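Local coordinates for ABC transporter sugar binding protein (Xanthomonas axonopodis pv. citri, PDB 3UOR) that probably binds maltose or a related sugar in the periplasm and hands it to an ABC transporter for uptake, at residues A[171-176]-A[185-190]; A[196-201]-A[379-384]; A[228-233]-A[390-395]; A[385-390]-A[399-404]. All coordinates share one frame; numbering follows the deposited sequence.

Contact 1. Residues A[171-176]-A[185-190]; sequences QVMAAI and YAILMP
Met173 and Ala186 mark the nearest passage of the two backbones, the helix 171-176 running past the segment 185-190 with 5.3 Å between their CA atoms. At Ala186 the chain turns a corner before entering strand 187-188, and there its CB points toward the helix. No hydrogen bond links the segments; hydrocarbon and sulfur do all the work. The Ala186 CB lies against the base of the Met173 side chain, 3.7 Å from Met173 CB, and CG is equally near. Further out, Met173 SD comes to 3.8 Å from Ile187 CG2, the thioether slanting across the isoleucine. A bend at the last torsion (chi3 -64°) then turns the methionine methyl aside. One helical turn on, Ile176 CG2 covers the other flank of the corner, 4.0 Å from Ala186 CA. This is an alpha-to-beta connection in which helix 166-180 packs on the strand that follows it. Ile176 also reaches Ala260, and Met173 touches Trp238 in a loop and Met233 of helix 221-235, while strand 187-188 runs parallel to strand 259-264, with a backbone bond between Leu188 and Phe261.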
loop_
_atom_site.group_PDB
_atom_site.type_symbol
_atom_site.label_atom_id
_atom_site.label_comp_id
_atom_site.label_asym_id
_atom_site.label_seq_id
_atom_site.Cartn_x
_atom_site.Cartn_y
_atom_site.Cartn_z
ATOM N N GLN A 171 4.994 -22.743 11.576
ATOM C CA GLN A 171 4.792 -24.190 11.464
ATOM C C GLN A 171 4.426 -24.611 10.042
ATOM O O GLN A 171 4.948 -25.593 9.542
ATOM C CB GLN A 171 3.729 -24.666 12.441
ATOM C CG GLN A 171 4.147 -24.488 13.870
ATOM C CD GLN A 171 5.321 -25.377 14.192
ATOM O OE1 GLN A 171 5.327 -26.558 13.838
ATOM N NE2 GLN A 171 6.332 -24.815 14.843
ATOM N N VAL A 172 3.538 -23.867 9.386
ATOM C CA VAL A 172 3.181 -24.186 7.998
ATOM C C VAL A 172 4.411 -24.063 7.087
ATOM O O VAL A 172 4.680 -24.925 6.249
ATOM C CB VAL A 172 2.070 -23.264 7.455
ATOM C CG1 VAL A 172 1.929 -23.457 5.959
ATOM C CG2 VAL A 172 0.737 -23.534 8.176
ATOM N N MET A 173 5.169 -22.987 7.253
ATOM C CA MET A 173 6.362 -22.816 6.426
ATOM C C MET A 173 7.366 -23.935 6.669
ATOM O O MET A 173 7.973 -24.436 5.730
ATOM C CB MET A 173 7.005 -21.434 6.616
ATOM C CG MET A 173 6.177 -20.301 5.963
ATOM S SD MET A 173 6.981 -18.693 6.103
ATOM C CE MET A 173 6.986 -18.431 7.884
ATOM N N ALA A 174 7.538 -24.337 7.919
ATOM C CA ALA A 174 8.493 -25.417 8.202
ATOM C C ALA A 174 7.968 -26.693 7.549
ATOM O O ALA A 174 8.735 -27.490 7.012
ATOM C CB ALA A 174 8.675 -25.609 9.700
ATOM N N ALA A 175 6.647 -26.863 7.554
ATOM C CA ALA A 175 6.055 -28.079 7.003
ATOM C C ALA A 175 6.265 -28.123 5.482
ATOM O O ALA A 175 6.542 -29.177 4.905
ATOM C CB ALA A 175 4.565 -28.184 7.371
ATOM N N ILE A 176 6.169 -26.970 4.838
ATOM C CA ILE A 176 6.381 -26.894 3.390
ATOM C C ILE A 176 7.846 -27.141 3.065
ATOM O O ILE A 176 8.183 -27.840 2.108
ATOM C CB ILE A 176 5.940 -25.513 2.835
ATOM C CG1 ILE A 176 4.429 -25.349 2.983
ATOM C CG2 ILE A 176 6.365 -25.351 1.395
ATOM C CD1 ILE A 176 3.885 -24.017 2.520
ATOM N N TYR A 185 11.570 -23.323 -1.486
ATOM C CA TYR A 185 11.300 -22.467 -0.345
ATOM C C TYR A 185 9.823 -22.377 -0.020
ATOM O O TYR A 185 8.982 -22.726 -0.839
ATOM C CB TYR A 185 11.887 -21.080 -0.597
ATOM C CG TYR A 185 13.389 -21.124 -0.724
ATOM C CD1 TYR A 185 14.203 -20.950 0.391
ATOM C CD2 TYR A 185 13.998 -21.367 -1.951
ATOM C CE1 TYR A 185 15.587 -21.000 0.287
ATOM C CE2 TYR A 185 15.391 -21.424 -2.069
ATOM C CZ TYR A 185 16.178 -21.246 -0.942
ATOM O OH TYR A 185 17.557 -21.304 -1.031
ATOM N N ALA A 186 9.514 -21.914 1.188
ATOM C CA ALA A 186 8.128 -21.725 1.580
ATOM C C ALA A 186 7.572 -20.400 1.033
ATOM O O ALA A 186 6.455 -20.354 0.537
ATOM C CB ALA A 186 7.989 -21.791 3.092
ATOM N N ILE A 187 8.360 -19.328 1.098
ATOM C CA ILE A 187 7.843 -17.998 0.771
ATOM C C ILE A 187 8.894 -17.118 0.104
ATOM O O ILE A 187 10.080 -17.180 0.447
ATOM C CB ILE A 187 7.341 -17.276 2.041
ATOM C CG1 ILE A 187 6.657 -15.949 1.698
ATOM C CG2 ILE A 187 8.498 -17.021 2.996
ATOM C CD1 ILE A 187 5.948 -15.329 2.914
ATOM N N LEU A 188 8.448 -16.300 -0.844
ATOM C CA LEU A 188 9.299 -15.319 -1.497
ATOM C C LEU A 188 8.994 -13.894 -1.016
ATOM O O LEU A 188 7.869 -13.406 -1.158
ATOM C CB LEU A 188 9.126 -15.386 -3.019
ATOM C CG LEU A 188 9.830 -14.245 -3.755
ATOM C CD1 LEU A 188 11.334 -14.381 -3.601
ATOM C CD2 LEU A 188 9.442 -14.205 -5.229
ATOM N N MET A 189 10.006 -13.252 -0.441
ATOM C CA MET A 189 9.958 -11.865 -0.006
ATOM C C MET A 189 11.279 -11.229 -0.437
ATOM O O MET A 189 12.275 -11.316 0.286
ATOM C CB MET A 189 9.870 -11.774 1.525
ATOM C CG MET A 189 8.669 -12.461 2.163
ATOM S SD MET A 189 8.536 -12.129 3.939
ATOM C CE MET A 189 10.028 -12.983 4.544
ATOM N N PRO A 190 11.303 -10.599 -1.618
ATOM C CA PRO A 190 12.560 -10.041 -2.140
ATOM C C PRO A 190 13.178 -9.028 -1.185
ATOM O O PRO A 190 12.487 -8.128 -0.734
ATOM C CB PRO A 190 12.136 -9.363 -3.443
ATOM C CG PRO A 190 10.847 -10.027 -3.821
ATOM C CD PRO A 190 10.165 -10.360 -2.519
#

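Contact 2. Residues A[196-201]-A[379-384]; sequences QQLSFA and RIVQEM
Met384 does most of the bridging to Leu198 and Gln197, between helices 196-201 and 379-384 whose axes are 11.1 Å apart at closest. Its reach follows from its torsions: with CG anti to the backbone N (chi1 165°) and the next bond also extended, the chain heads straight away from its own helix, and a single bend at chi3 (78°) then lays the terminal methyl beside the first turn of helix 195-202. There Met384 CE lies 4.1 Å from Leu198 CB and as far from Leu198 N, and 4.2 Å from Gln197 CB, so the methyl rests where two successive side chains leave the helix. The helices cross at 104°, close to perpendicular, which limits the meeting to a small patch. In the alpha/beta fold of this periplasmic binding protein the contact sets the short helix 195-202 against helix 377-394, part of the helical region near the C terminus. Leu198 takes the same first rotamer as Met384, and its CD2 approaches Val381 CG1 at 4.5 Å, a loose apolar touch one turn before Met384 along the second helix. All four residues are buried, and no hydrogen bond joins the two segments. Phe223 of helix 221-235 adds a further apolar neighbour to Met384, and Tyr230 of that same helix packs on Gln197.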
loop_
_atom_site.group_PDB
_atom_site.type_symbol
_atom_site.label_atom_id
_atom_site.label_comp_id
_atom_site.label_asym_id
_atom_site.label_seq_id
_atom_site.Cartn_x
_atom_site.Cartn_y
_atom_site.Cartn_z
ATOM N N GLN A 196 7.240 -5.834 3.010
ATOM C CA GLN A 196 7.038 -7.007 3.858
ATOM C C GLN A 196 7.409 -6.715 5.327
ATOM O O GLN A 196 6.595 -6.935 6.222
ATOM C CB GLN A 196 7.838 -8.196 3.333
ATOM C CG GLN A 196 7.444 -8.645 1.924
ATOM C CD GLN A 196 8.157 -7.863 0.853
ATOM O OE1 GLN A 196 8.815 -6.866 1.138
ATOM N NE2 GLN A 196 8.040 -8.314 -0.389
ATOM N N GLN A 197 8.619 -6.202 5.571
ATOM C CA GLN A 197 9.066 -5.867 6.931
ATOM C C GLN A 197 8.114 -4.850 7.482
ATOM O O GLN A 197 7.715 -4.916 8.645
ATOM C CB GLN A 197 10.470 -5.196 6.950
ATOM C CG GLN A 197 11.532 -5.931 6.193
ATOM C CD GLN A 197 11.568 -5.564 4.712
ATOM O OE1 GLN A 197 10.677 -5.958 3.928
ATOM N NE2 GLN A 197 12.618 -4.811 4.313
ATOM N N LEU A 198 7.796 -3.858 6.655
ATOM C CA LEU A 198 6.901 -2.794 7.103
ATOM C C LEU A 198 5.533 -3.366 7.533
ATOM O O LEU A 198 5.004 -2.987 8.581
ATOM C CB LEU A 198 6.741 -1.720 6.027
ATOM C CG LEU A 198 5.716 -0.633 6.351
ATOM C CD1 LEU A 198 6.129 0.097 7.619
ATOM C CD2 LEU A 198 5.616 0.361 5.194
ATOM N N SER A 199 4.978 -4.279 6.737
ATOM C CA SER A 199 3.675 -4.884 7.067
ATOM C C SER A 199 3.732 -5.499 8.457
ATOM O O SER A 199 2.879 -5.227 9.292
ATOM C CB SER A 199 3.285 -5.970 6.050
ATOM O OG SER A 199 3.139 -5.399 4.762
ATOM N N PHE A 200 4.754 -6.317 8.711
ATOM C CA PHE A 200 4.877 -6.992 10.003
ATOM C C PHE A 200 5.117 -6.015 11.148
ATOM O O PHE A 200 4.716 -6.282 12.279
ATOM C CB PHE A 200 5.969 -8.084 9.960
ATOM C CG PHE A 200 5.639 -9.205 9.031
ATOM C CD1 PHE A 200 4.415 -9.874 9.145
ATOM C CD2 PHE A 200 6.507 -9.570 8.016
ATOM C CE1 PHE A 200 4.080 -10.905 8.287
ATOM C CE2 PHE A 200 6.172 -10.616 7.141
ATOM C CZ PHE A 200 4.953 -11.282 7.285
ATOM N N ALA A 201 5.780 -4.894 10.862
ATOM C CA ALA A 201 6.031 -3.876 11.890
ATOM C C ALA A 201 4.759 -3.102 12.217
ATOM O O ALA A 201 4.516 -2.734 13.380
ATOM C CB ALA A 201 7.139 -2.920 11.438
ATOM N N ARG A 379 12.169 8.314 2.844
ATOM C CA ARG A 379 13.585 8.171 3.171
ATOM C C ARG A 379 13.759 7.171 4.318
ATOM O O ARG A 379 14.606 6.292 4.280
ATOM C CB ARG A 379 14.184 9.517 3.577
ATOM C CG ARG A 379 14.348 10.501 2.421
ATOM C CD ARG A 379 14.528 11.940 2.920
ATOM N NE ARG A 379 15.880 12.198 3.417
ATOM C CZ ARG A 379 16.196 13.213 4.221
ATOM N NH1 ARG A 379 15.240 14.048 4.627
ATOM N NH2 ARG A 379 17.461 13.388 4.626
ATOM N N ILE A 380 12.930 7.304 5.336
ATOM C CA ILE A 380 13.018 6.425 6.482
ATOM C C ILE A 380 12.890 4.940 6.114
ATOM O O ILE A 380 13.716 4.127 6.543
ATOM C CB ILE A 380 12.013 6.855 7.566
ATOM C CG1 ILE A 380 12.487 8.179 8.170
ATOM C CG2 ILE A 380 11.867 5.773 8.628
ATOM C CD1 ILE A 380 11.418 8.930 8.972
ATOM N N VAL A 381 11.898 4.570 5.303
ATOM C CA VAL A 381 11.753 3.152 4.988
ATOM C C VAL A 381 12.847 2.656 4.085
ATOM O O VAL A 381 13.163 1.478 4.134
ATOM C CB VAL A 381 10.370 2.709 4.411
ATOM C CG1 VAL A 381 9.291 2.885 5.425
ATOM C CG2 VAL A 381 10.056 3.422 3.138
ATOM N N GLN A 382 13.418 3.530 3.255
ATOM C CA GLN A 382 14.606 3.145 2.506
ATOM C C GLN A 382 15.760 2.777 3.442
ATOM O O GLN A 382 16.439 1.790 3.207
ATOM C CB GLN A 382 15.043 4.219 1.502
ATOM C CG GLN A 382 14.113 4.358 0.275
ATOM C CD GLN A 382 13.673 3.007 -0.317
ATOM O OE1 GLN A 382 14.436 2.035 -0.335
ATOM N NE2 GLN A 382 12.438 2.953 -0.808
ATOM N N GLU A 383 16.002 3.565 4.487
ATOM C CA GLU A 383 17.028 3.183 5.470
ATOM C C GLU A 383 16.659 1.853 6.128
ATOM O O GLU A 383 17.505 0.983 6.282
ATOM C CB GLU A 383 17.204 4.243 6.554
ATOM C CG GLU A 383 17.714 5.581 6.031
ATOM C CD GLU A 383 19.112 5.461 5.445
ATOM O OE1 GLU A 383 19.908 4.659 5.975
ATOM O OE2 GLU A 383 19.396 6.158 4.462
ATOM N N MET A 384 15.387 1.684 6.486
ATOM C CA MET A 384 14.983 0.492 7.205
ATOM C C MET A 384 15.350 -0.716 6.366
ATOM O O MET A 384 15.868 -1.697 6.869
ATOM C CB MET A 384 13.473 0.471 7.466
ATOM C CG MET A 384 12.948 -0.918 7.895
ATOM S SD MET A 384 11.160 -0.917 8.006
ATOM C CE MET A 384 10.777 -1.036 6.261
#

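Contact 3. Residues A[228-233]-A[390-395]; sequences GFYDNM and RVVRGG
Tyr230 is the first residue of helix 228-233 to meet its partner: its ring carbon CE2 lies 4.0 Å from Val392 CG2, with the two side chains crossing at about a right angle. Asp231 follows and has the largest share of the contact, at the point where its CA and that of Val392 are 5.8 Å apart. Having CG anti to the backbone N (chi1 -176°) carries its carboxylate in among the valines, with OD2 3.5 Å from Val391 CG1 and OD1 3.7 Å from Val392 CG2. The buried carboxylate has partners on both oxygens: His398 hydrogen-bonds to OD2 and Gln235 to OD1. A water 2.8 Å from Asp231 OD2 and 2.7 Å from Val391 O bridges the two helices. Gln235 also bonds to Val392 O, near the C-terminal end of helix 390-394, which Gly395 leaves with positive phi. Met233, farther along, turns from this interface to meet Met173 and Met189. The helices run roughly side by side, axes 9.7 Å apart and inclined by 28°; helix 221-235 also packs on helix 166-180 through Phe229 and Met233 and on helix 195-202 through Tyr230, while Val391 continues onto Ala401 of helix 398-412.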
loop_
_atom_site.group_PDB
_atom_site.type_symbol
_atom_site.label_atom_id
_atom_site.label_comp_id
_atom_site.label_asym_id
_atom_site.label_seq_id
_atom_site.Cartn_x
_atom_site.Cartn_y
_atom_site.Cartn_z
ATOM N N GLY A 228 12.738 -9.536 14.153
ATOM C CA GLY A 228 12.999 -10.918 14.528
ATOM C C GLY A 228 12.248 -11.930 13.671
ATOM O O GLY A 228 12.839 -12.889 13.138
ATOM N N PHE A 229 10.936 -11.717 13.543
ATOM C CA PHE A 229 10.051 -12.610 12.775
ATOM C C PHE A 229 10.475 -12.652 11.295
ATOM O O PHE A 229 10.599 -13.718 10.696
ATOM C CB PHE A 229 8.597 -12.119 12.906
ATOM C CG PHE A 229 7.584 -12.974 12.194
ATOM C CD1 PHE A 229 7.382 -14.298 12.569
ATOM C CD2 PHE A 229 6.792 -12.434 11.184
ATOM C CE1 PHE A 229 6.430 -15.083 11.925
ATOM C CE2 PHE A 229 5.843 -13.198 10.537
ATOM C CZ PHE A 229 5.649 -14.533 10.906
ATOM N N TYR A 230 10.714 -11.477 10.718
ATOM C CA TYR A 230 11.136 -11.357 9.326
ATOM C C TYR A 230 12.524 -12.005 9.062
ATOM O O TYR A 230 12.685 -12.813 8.146
ATOM C CB TYR A 230 11.147 -9.866 8.958
ATOM C CG TYR A 230 11.673 -9.516 7.587
ATOM C CD1 TYR A 230 10.838 -9.561 6.466
ATOM C CD2 TYR A 230 12.987 -9.073 7.410
ATOM C CE1 TYR A 230 11.309 -9.195 5.207
ATOM C CE2 TYR A 230 13.467 -8.713 6.149
ATOM C CZ TYR A 230 12.616 -8.765 5.056
ATOM O OH TYR A 230 13.053 -8.408 3.802
ATOM N N ASP A 231 13.522 -11.664 9.864
ATOM C CA ASP A 231 14.866 -12.245 9.682
ATOM C C ASP A 231 14.826 -13.770 9.831
ATOM O O ASP A 231 15.443 -14.509 9.054
ATOM C CB ASP A 231 15.826 -11.642 10.700
ATOM C CG ASP A 231 17.261 -12.113 10.511
ATOM O OD1 ASP A 231 17.677 -12.355 9.355
ATOM O OD2 ASP A 231 17.973 -12.210 11.529
ATOM N N ASN A 232 14.077 -14.247 10.820
ATOM C CA ASN A 232 14.008 -15.686 11.080
ATOM C C ASN A 232 13.633 -16.509 9.843
ATOM O O ASN A 232 14.128 -17.611 9.669
ATOM C CB ASN A 232 13.035 -15.989 12.222
ATOM C CG ASN A 232 13.050 -17.449 12.616
ATOM O OD1 ASN A 232 14.065 -17.970 13.076
ATOM N ND2 ASN A 232 11.918 -18.118 12.451
ATOM N N MET A 233 12.751 -15.984 8.994
ATOM C CA MET A 233 12.303 -16.733 7.820
ATOM C C MET A 233 13.456 -17.015 6.851
ATOM O O MET A 233 13.495 -18.062 6.220
ATOM C CB MET A 233 11.197 -15.978 7.067
ATOM C CG MET A 233 9.909 -15.766 7.885
ATOM S SD MET A 233 8.554 -15.181 6.829
ATOM C CE MET A 233 7.720 -14.136 8.012
ATOM N N ARG A 390 20.996 -6.077 5.434
ATOM C CA ARG A 390 22.309 -6.332 6.022
ATOM C C ARG A 390 22.191 -7.358 7.141
ATOM O O ARG A 390 23.049 -8.223 7.298
ATOM C CB ARG A 390 22.909 -5.044 6.573
ATOM C CG ARG A 390 24.408 -4.963 6.445
ATOM C CD ARG A 390 24.808 -3.515 6.213
ATOM N NE ARG A 390 24.313 -2.677 7.298
ATOM C CZ ARG A 390 23.850 -1.441 7.151
ATOM N NH1 ARG A 390 23.812 -0.876 5.947
ATOM N NH2 ARG A 390 23.426 -0.771 8.215
ATOM N N VAL A 391 21.130 -7.237 7.928
ATOM C CA VAL A 391 20.828 -8.213 8.953
ATOM C C VAL A 391 20.649 -9.591 8.326
ATOM O O VAL A 391 21.245 -10.569 8.793
ATOM C CB VAL A 391 19.566 -7.830 9.723
ATOM C CG1 VAL A 391 19.008 -9.035 10.494
ATOM C CG2 VAL A 391 19.867 -6.666 10.641
ATOM N N VAL A 392 19.837 -9.672 7.269
ATOM C CA VAL A 392 19.587 -10.956 6.613
ATOM C C VAL A 392 20.830 -11.549 5.933
ATOM O O VAL A 392 21.144 -12.721 6.106
ATOM C CB VAL A 392 18.470 -10.876 5.577
ATOM C CG1 VAL A 392 18.292 -12.222 4.908
ATOM C CG2 VAL A 392 17.142 -10.406 6.237
ATOM N N ARG A 393 21.519 -10.747 5.140
ATOM C CA ARG A 393 22.633 -11.250 4.356
ATOM C C ARG A 393 23.920 -11.293 5.169
ATOM O O ARG A 393 24.595 -12.296 5.179
ATOM C CB ARG A 393 22.840 -10.414 3.094
ATOM C CG ARG A 393 21.663 -10.443 2.124
ATOM C CD ARG A 393 22.063 -9.877 0.755
ATOM N NE ARG A 393 21.576 -10.746 -0.315
ATOM C CZ ARG A 393 20.775 -10.337 -1.290
ATOM N NH1 ARG A 393 20.389 -9.075 -1.335
ATOM N NH2 ARG A 393 20.365 -11.177 -2.225
ATOM N N GLY A 394 24.250 -10.207 5.861
ATOM C CA GLY A 394 25.529 -10.108 6.547
ATOM C C GLY A 394 25.496 -10.616 7.975
ATOM O O GLY A 394 26.513 -10.702 8.622
ATOM N N GLY A 395 24.327 -10.961 8.486
ATOM C CA GLY A 395 24.259 -11.400 9.866
ATOM C C GLY A 395 24.523 -10.288 10.873
ATOM O O GLY A 395 24.761 -10.574 12.044
HETATM O O HOH W 1 20.664 -12.251 10.764
#

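Contact 4. Residues A[385-390]-A[399-404]; sequences RLVTER and DAAVQE
Glu404 OE2 receives the shortest polar approach of this contact, a salt bridge in which Arg390 NH2 comes to 2.6 Å. The second carboxylate oxygen is less close, Glu404 OE1 lying 3.3 Å from the same NH2. The guanidinium and carboxylate planes are only 16° apart, yet OE2 meets the guanidinium obliquely. The two side chains come from opposite directions and in contrasting shapes. Glu404 is extended, with CG anti to its backbone N (chi1 175°), whereas Arg390 bends at chi2 and again at chi3 (57°), which folds its guanidinium back over its own helix until Leu386 O lies 4.0 Å above one face, offset toward the rim. Helices 377-394 and 398-412 form a helical hairpin with a connection of a few residues, and Gln396 of that connection reinforces the ion pair from both ends, accepting from Arg390 NE and donating to Glu404 OE1. Having partners on both groups probably favours their charged forms. The buried part of the contact is apolar: Val387 CG1 lies 3.6 Å from Ala401 CB and 3.8 Å from Ala401 O, and the small alanine lets the valine come close to the opposing backbone. On the far flank of helix 385-390, Arg385 NH1 forms a salt bridge with Glu389 OE1 at 3.3 Å, its hydrogen bond weak. Val402 turns to Phe223 and Leu227 of helix 221-235, and Asp399 pairs with Arg224.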
loop_
_atom_site.group_PDB
_atom_site.type_symbol
_atom_site.label_atom_id
_atom_site.label_comp_id
_atom_site.label_asym_id
_atom_site.label_seq_id
_atom_site.Cartn_x
_atom_site.Cartn_y
_atom_site.Cartn_z
ATOM N N ARG A 385 15.060 -0.643 5.080
ATOM C CA ARG A 385 15.256 -1.783 4.216
ATOM C C ARG A 385 16.758 -2.074 4.008
ATOM O O ARG A 385 17.168 -3.234 3.885
ATOM C CB ARG A 385 14.594 -1.501 2.881
ATOM C CG ARG A 385 14.801 -2.587 1.898
ATOM C CD ARG A 385 14.499 -2.101 0.517
ATOM N NE ARG A 385 15.520 -1.214 -0.033
ATOM C CZ ARG A 385 16.786 -1.561 -0.225
ATOM N NH1 ARG A 385 17.224 -2.771 0.141
ATOM N NH2 ARG A 385 17.622 -0.684 -0.763
ATOM N N LEU A 386 17.576 -1.026 3.969
ATOM C CA LEU A 386 19.015 -1.220 3.780
ATOM C C LEU A 386 19.583 -1.964 4.966
ATOM O O LEU A 386 20.427 -2.837 4.824
ATOM C CB LEU A 386 19.754 0.113 3.637
ATOM C CG LEU A 386 19.548 0.843 2.311
ATOM C CD1 LEU A 386 20.343 2.149 2.284
ATOM C CD2 LEU A 386 19.949 -0.055 1.155
ATOM N N VAL A 387 19.123 -1.596 6.147
ATOM C CA VAL A 387 19.596 -2.211 7.376
ATOM C C VAL A 387 19.123 -3.646 7.466
ATOM O O VAL A 387 19.882 -4.526 7.850
ATOM C CB VAL A 387 19.117 -1.440 8.599
ATOM C CG1 VAL A 387 19.200 -2.299 9.812
ATOM C CG2 VAL A 387 19.964 -0.194 8.779
ATOM N N THR A 388 17.875 -3.905 7.092
ATOM C CA THR A 388 17.358 -5.264 7.257
ATOM C C THR A 388 18.026 -6.239 6.284
ATOM O O THR A 388 18.266 -7.392 6.622
ATOM C CB THR A 388 15.816 -5.333 7.122
ATOM O OG1 THR A 388 15.435 -4.893 5.812
ATOM C CG2 THR A 388 15.166 -4.436 8.152
ATOM N N GLU A 389 18.328 -5.782 5.076
ATOM C CA GLU A 389 19.017 -6.647 4.135
ATOM C C GLU A 389 20.409 -6.992 4.675
ATOM O O GLU A 389 20.932 -8.079 4.434
ATOM C CB GLU A 389 19.117 -5.981 2.780
ATOM C CG GLU A 389 19.832 -6.803 1.738
ATOM C CD GLU A 389 19.874 -6.096 0.403
ATOM O OE1 GLU A 389 19.818 -4.845 0.391
ATOM O OE2 GLU A 389 19.965 -6.780 -0.631
ATOM N N ARG A 390 20.996 -6.077 5.434
ATOM C CA ARG A 390 22.309 -6.332 6.022
ATOM C C ARG A 390 22.191 -7.358 7.141
ATOM O O ARG A 390 23.049 -8.223 7.298
ATOM C CB ARG A 390 22.909 -5.044 6.573
ATOM C CG ARG A 390 24.408 -4.963 6.445
ATOM C CD ARG A 390 24.808 -3.515 6.213
ATOM N NE ARG A 390 24.313 -2.677 7.298
ATOM C CZ ARG A 390 23.850 -1.441 7.151
ATOM N NH1 ARG A 390 23.812 -0.876 5.947
ATOM N NH2 ARG A 390 23.426 -0.771 8.215
ATOM N N ASP A 399 20.436 -5.937 17.677
ATOM C CA ASP A 399 20.782 -4.793 18.528
ATOM C C ASP A 399 21.488 -3.711 17.725
ATOM O O ASP A 399 21.128 -2.545 17.833
ATOM C CB ASP A 399 21.691 -5.209 19.700
ATOM C CG ASP A 399 20.916 -5.806 20.867
ATOM O OD1 ASP A 399 21.541 -6.498 21.708
ATOM O OD2 ASP A 399 19.687 -5.591 20.947
ATOM N N ALA A 400 22.506 -4.101 16.947
ATOM C CA ALA A 400 23.302 -3.154 16.158
ATOM C C ALA A 400 22.397 -2.538 15.097
ATOM O O ALA A 400 22.441 -1.339 14.856
ATOM C CB ALA A 400 24.514 -3.857 15.472
ATOM N N ALA A 401 21.605 -3.385 14.447
ATOM C CA ALA A 401 20.719 -2.953 13.364
ATOM C C ALA A 401 19.817 -1.827 13.842
ATOM O O ALA A 401 19.812 -0.749 13.260
ATOM C CB ALA A 401 19.872 -4.117 12.864
ATOM N N VAL A 402 19.064 -2.060 14.914
ATOM C CA VAL A 402 18.043 -1.083 15.326
ATOM C C VAL A 402 18.671 0.200 15.902
ATOM O O VAL A 402 18.143 1.304 15.753
ATOM C CB VAL A 402 16.998 -1.705 16.289
ATOM C CG1 VAL A 402 16.326 -2.920 15.627
ATOM C CG2 VAL A 402 17.668 -2.136 17.594
ATOM N N GLN A 403 19.821 0.054 16.535
ATOM C CA GLN A 403 20.555 1.199 17.058
ATOM C C GLN A 403 20.986 2.097 15.899
ATOM O O GLN A 403 20.842 3.331 15.925
ATOM C CB GLN A 403 21.798 0.699 17.812
ATOM C CG GLN A 403 22.667 1.805 18.386
ATOM C CD GLN A 403 22.576 1.880 19.903
ATOM O OE1 GLN A 403 22.170 0.915 20.559
ATOM N NE2 GLN A 403 22.952 3.027 20.466
ATOM N N GLU A 404 21.532 1.453 14.880
ATOM C CA GLU A 404 22.038 2.152 13.715
ATOM C C GLU A 404 20.877 2.772 12.942
ATOM O O GLU A 404 20.968 3.910 12.496
ATOM C CB GLU A 404 22.803 1.172 12.825
ATOM C CG GLU A 404 23.265 1.773 11.523
ATOM C CD GLU A 404 24.185 0.861 10.712
ATOM O OE1 GLU A 404 24.619 -0.209 11.203
ATOM O OE2 GLU A 404 24.476 1.241 9.561
#

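Overall arrangement
Following the chain from the N terminus, contact 1 closes first, a short loop joining helix 166-180 to the strand directly after it. Contact 2 opens next, from helix 195-202, and closes only after some 180 residues, on helix 377-394. Contact 3 starts inside that span, at helix 221-235, and ends farther along the same late helix, so the two cross. Contact 4 closes a brief hairpin and crosses contact 3, sharing Arg390 with it, but follows contact 2 in series. Met233 carries the packing from contact 3 to Met173 and Met189 of contact 1. Helix 377-394 is common to contacts 2, 3 and 4 and binds the C-terminal helices to the alpha/beta body.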